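Side-chain contact in methyltransferase domain-containing protein (Serratia marcescens, PDB 7CLU), which is an O-methyltransferase of the prodigiosin synthetic pathway that uses S-adenosyl-L-methionine as its methyl donor: residues L195-L200 against A205-K210. Residues are numbered along the deposited sequence; the frame is centred on the assembly and turned at random.
Sequences LAICEL and AFLRDK
L207, on helix 201-214, faces I197 and E199 in the C-terminal half of strand 194-199, and the closest pair of CA atoms, those of E199 and L207, is 8.2 Å apart. The gap is bridged by side chains alone, with no hydrogen bond across it. A single methyl group of L207, CD2, makes every close approach: chi1 (180°) directs CG toward the strand, and chi2 (83°) leaves CD2 as the leading methyl. The I197 and L207 side chains lie at a slant to each other, the methyl sitting between two branches, with I197 CG2 3.6 Å and CD1 3.8 Å from L207 CD2. E199 meets it through aliphatic carbon, its CG standing 3.6 Å from the same L207 CD2, and the two side chains run roughly at right angles. A bend about CB-CG (chi2 -56°) turns the glutamate so that CG, rather than the carboxylate, makes the closest contact. E199 binds S-adenosyl-L-homocysteine, as does Q146, whose side chain is about 5 Å from that of E199, so L207 packs against the aliphatic part of a ligand-binding residue. This buried contact joins the first two elements of a beta-alpha-beta unit completed by strand 221-224, in the Rossmann-like methyltransferase domain. L207 also touches V222 of that strand, while R208 NH2 donates a hydrogen bond to V222 O; I197 rests on P183 of helix 181-189, and its backbone pairs with D221 and V223 at the parallel edge strand.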
ATOM      1  N   LEU A 195     -22.988  13.292  32.640  1.00 26.55           N
ATOM      2  CA  LEU A 195     -22.427  12.745  31.413  1.00 24.41           C
ATOM      3  C   LEU A 195     -23.525  12.373  30.430  1.00 27.73           C
ATOM      4  O   LEU A 195     -24.554  11.807  30.810  1.00 26.14           O
ATOM      5  CB  LEU A 195     -21.564  11.507  31.697  1.00 26.75           C
ATOM      6  CG  LEU A 195     -20.271  11.710  32.490  1.00 24.54           C
ATOM      7  CD1 LEU A 195     -19.654  10.350  32.814  1.00 27.82           C
ATOM      8  CD2 LEU A 195     -19.293  12.561  31.694  1.00 23.68           C
ATOM      9  N   ALA A 196     -23.260  12.634  29.155  1.00 24.99           N
ATOM     10  CA  ALA A 196     -24.250  12.399  28.118  1.00 28.96           C
ATOM     11  C   ALA A 196     -23.547  12.184  26.787  1.00 24.11           C
ATOM     12  O   ALA A 196     -22.431  12.656  26.565  1.00 25.19           O
ATOM     13  CB  ALA A 196     -25.242  13.563  28.004  1.00 25.05           C
ATOM     14  N   ILE A 197     -24.222  11.474  25.897  1.00 28.02           N
ATOM     15  CA  ILE A 197     -23.801  11.377  24.513  1.00 26.69           C
ATOM     16  C   ILE A 197     -24.968  11.814  23.638  1.00 25.54           C
ATOM     17  O   ILE A 197     -26.109  11.417  23.886  1.00 28.66           O
ATOM     18  CB  ILE A 197     -23.361   9.949  24.161  1.00 27.61           C
ATOM     19  CG1 ILE A 197     -22.154   9.540  25.023  1.00 29.06           C
ATOM     20  CG2 ILE A 197     -23.060   9.853  22.673  1.00 30.92           C
ATOM     21  CD1 ILE A 197     -21.947   8.062  25.084  1.00 29.07           C
ATOM     22  N   CYS A 198     -24.682  12.617  22.621  1.00 27.40           N
ATOM     23  CA  CYS A 198     -25.676  13.009  21.621  1.00 27.45           C
ATOM     24  C   CYS A 198     -25.501  12.160  20.363  1.00 25.59           C
ATOM     25  O   CYS A 198     -24.428  12.178  19.755  1.00 30.24           O
ATOM     26  CB  CYS A 198     -25.550  14.487  21.278  1.00 27.53           C
ATOM     27  SG  CYS A 198     -26.846  15.037  20.139  0.93 30.86           S
ATOM     28  N   GLU A 199     -26.545  11.407  19.989  1.00 27.57           N
ATOM     29  CA  GLU A 199     -26.502  10.533  18.819  1.00 29.75           C
ATOM     30  C   GLU A 199     -27.649  10.869  17.879  1.00 32.13           C
ATOM     31  O   GLU A 199     -28.694  11.356  18.314  1.00 31.21           O
ATOM     32  CB  GLU A 199     -26.611   9.047  19.188  1.00 36.20           C
ATOM     33  CG  GLU A 199     -25.360   8.451  19.809  1.00 39.56           C
ATOM     34  CD  GLU A 199     -24.141   8.618  18.929  1.00 39.97           C
ATOM     35  OE1 GLU A 199     -24.198   8.202  17.751  1.00 46.39           O
ATOM     36  OE2 GLU A 199     -23.131   9.168  19.416  1.00 40.98           O
ATOM     37  N   LEU A 200     -27.446  10.584  16.594  1.00 32.41           N
ATOM     38  CA  LEU A 200     -28.538  10.629  15.636  1.00 39.28           C
ATOM     39  C   LEU A 200     -29.680   9.742  16.124  1.00 38.64           C
ATOM     40  O   LEU A 200     -29.427   8.676  16.697  1.00 34.67           O
ATOM     41  CB  LEU A 200     -28.073  10.151  14.255  1.00 35.78           C
ATOM     42  CG  LEU A 200     -27.178  11.055  13.410  1.00 33.24           C
ATOM     43  CD1 LEU A 200     -26.835  10.347  12.103  1.00 36.87           C
ATOM     44  CD2 LEU A 200     -27.846  12.393  13.144  1.00 33.51           C
ATOM     45  N   ALA A 205     -30.745   4.234  20.135  1.00 45.21           N
ATOM     46  CA  ALA A 205     -31.179   3.047  20.873  1.00 45.08           C
ATOM     47  C   ALA A 205     -30.072   1.996  20.954  1.00 46.84           C
ATOM     48  O   ALA A 205     -29.919   1.326  21.985  1.00 42.33           O
ATOM     49  CB  ALA A 205     -32.436   2.457  20.233  1.00 49.87           C
ATOM     50  N   PHE A 206     -29.286   1.844  19.883  1.00 47.48           N
ATOM     51  CA  PHE A 206     -28.201   0.863  19.876  1.00 43.09           C
ATOM     52  C   PHE A 206     -27.135   1.220  20.910  1.00 44.95           C
ATOM     53  O   PHE A 206     -26.691   0.367  21.692  1.00 39.71           O
ATOM     54  CB  PHE A 206     -27.600   0.774  18.469  1.00 45.39           C
ATOM     55  CG  PHE A 206     -26.338  -0.054  18.387  1.00 53.43           C
ATOM     56  CD1 PHE A 206     -26.397  -1.441  18.410  1.00 54.11           C
ATOM     57  CD2 PHE A 206     -25.098   0.558  18.274  1.00 50.48           C
ATOM     58  CE1 PHE A 206     -25.240  -2.202  18.334  1.00 56.46           C
ATOM     59  CE2 PHE A 206     -23.935  -0.196  18.197  1.00 52.29           C
ATOM     60  CZ  PHE A 206     -24.004  -1.577  18.226  1.00 57.09           C
ATOM     61  N   LEU A 207     -26.716   2.486  20.930  1.00 44.25           N
ATOM     62  CA  LEU A 207     -25.748   2.934  21.922  1.00 42.70           C
ATOM     63  C   LEU A 207     -26.316   2.818  23.335  1.00 39.77           C
ATOM     64  O   LEU A 207     -25.604   2.422  24.272  1.00 34.46           O
ATOM     65  CB  LEU A 207     -25.325   4.373  21.615  1.00 40.85           C
ATOM     66  CG  LEU A 207     -24.311   4.980  22.586  1.00 42.71           C
ATOM     67  CD1 LEU A 207     -22.897   4.560  22.214  1.00 37.72           C
ATOM     68  CD2 LEU A 207     -24.439   6.505  22.660  1.00 39.85           C
ATOM     69  N   ARG A 208     -27.599   3.144  23.503  1.00 36.25           N
ATOM     70  CA  ARG A 208     -28.239   2.964  24.798  1.00 40.66           C
ATOM     71  C   ARG A 208     -28.144   1.512  25.249  1.00 42.20           C
ATOM     72  O   ARG A 208     -27.848   1.231  26.420  1.00 35.93           O
ATOM     73  CB  ARG A 208     -29.697   3.419  24.729  1.00 43.05           C
ATOM     74  CG  ARG A 208     -30.219   4.042  26.016  1.00 44.73           C
ATOM     75  CD  ARG A 208     -31.637   4.580  25.845  1.00 51.06           C
ATOM     76  NE  ARG A 208     -31.669   6.015  25.559  1.00 47.62           N
ATOM     77  CZ  ARG A 208     -31.984   6.542  24.376  1.00 44.68           C
ATOM     78  NH1 ARG A 208     -32.294   5.758  23.351  1.00 49.32           N
ATOM     79  NH2 ARG A 208     -31.988   7.860  24.216  1.00 44.35           N
ATOM     80  N   ASP A 209     -28.370   0.579  24.322  1.00 39.35           N
ATOM     81  CA  ASP A 209     -28.276  -0.838  24.646  1.00 38.42           C
ATOM     82  C   ASP A 209     -26.853  -1.221  25.024  1.00 38.41           C
ATOM     83  O   ASP A 209     -26.642  -1.964  25.991  1.00 35.80           O
ATOM     84  CB  ASP A 209     -28.774  -1.671  23.464  1.00 44.03           C
ATOM     85  CG  ASP A 209     -30.272  -1.505  23.229  1.00 49.58           C
ATOM     86  OD1 ASP A 209     -30.984  -1.153  24.190  1.00 52.40           O
ATOM     87  OD2 ASP A 209     -30.738  -1.708  22.087  1.00 52.50           O
ATOM     88  N   LYS A 210     -25.860  -0.709  24.287  1.00 36.84           N
ATOM     89  CA  LYS A 210     -24.470  -1.035  24.594  1.00 35.49           C
ATOM     90  C   LYS A 210     -24.056  -0.470  25.947  1.00 36.05           C
ATOM     91  O   LYS A 210     -23.378  -1.154  26.734  1.00 29.48           O
ATOM     92  CB  LYS A 210     -23.542  -0.506  23.498  1.00 39.72           C
ATOM     93  CG  LYS A 210     -23.219  -1.518  22.401  1.00 46.65           C
ATOM     94  CD  LYS A 210     -24.485  -2.090  21.782  1.00 48.49           C
ATOM     95  CE  LYS A 210     -24.297  -3.543  21.397  1.00 56.24           C
ATOM     96  NZ  LYS A 210     -23.107  -3.718  20.515  1.00 60.36           N
TER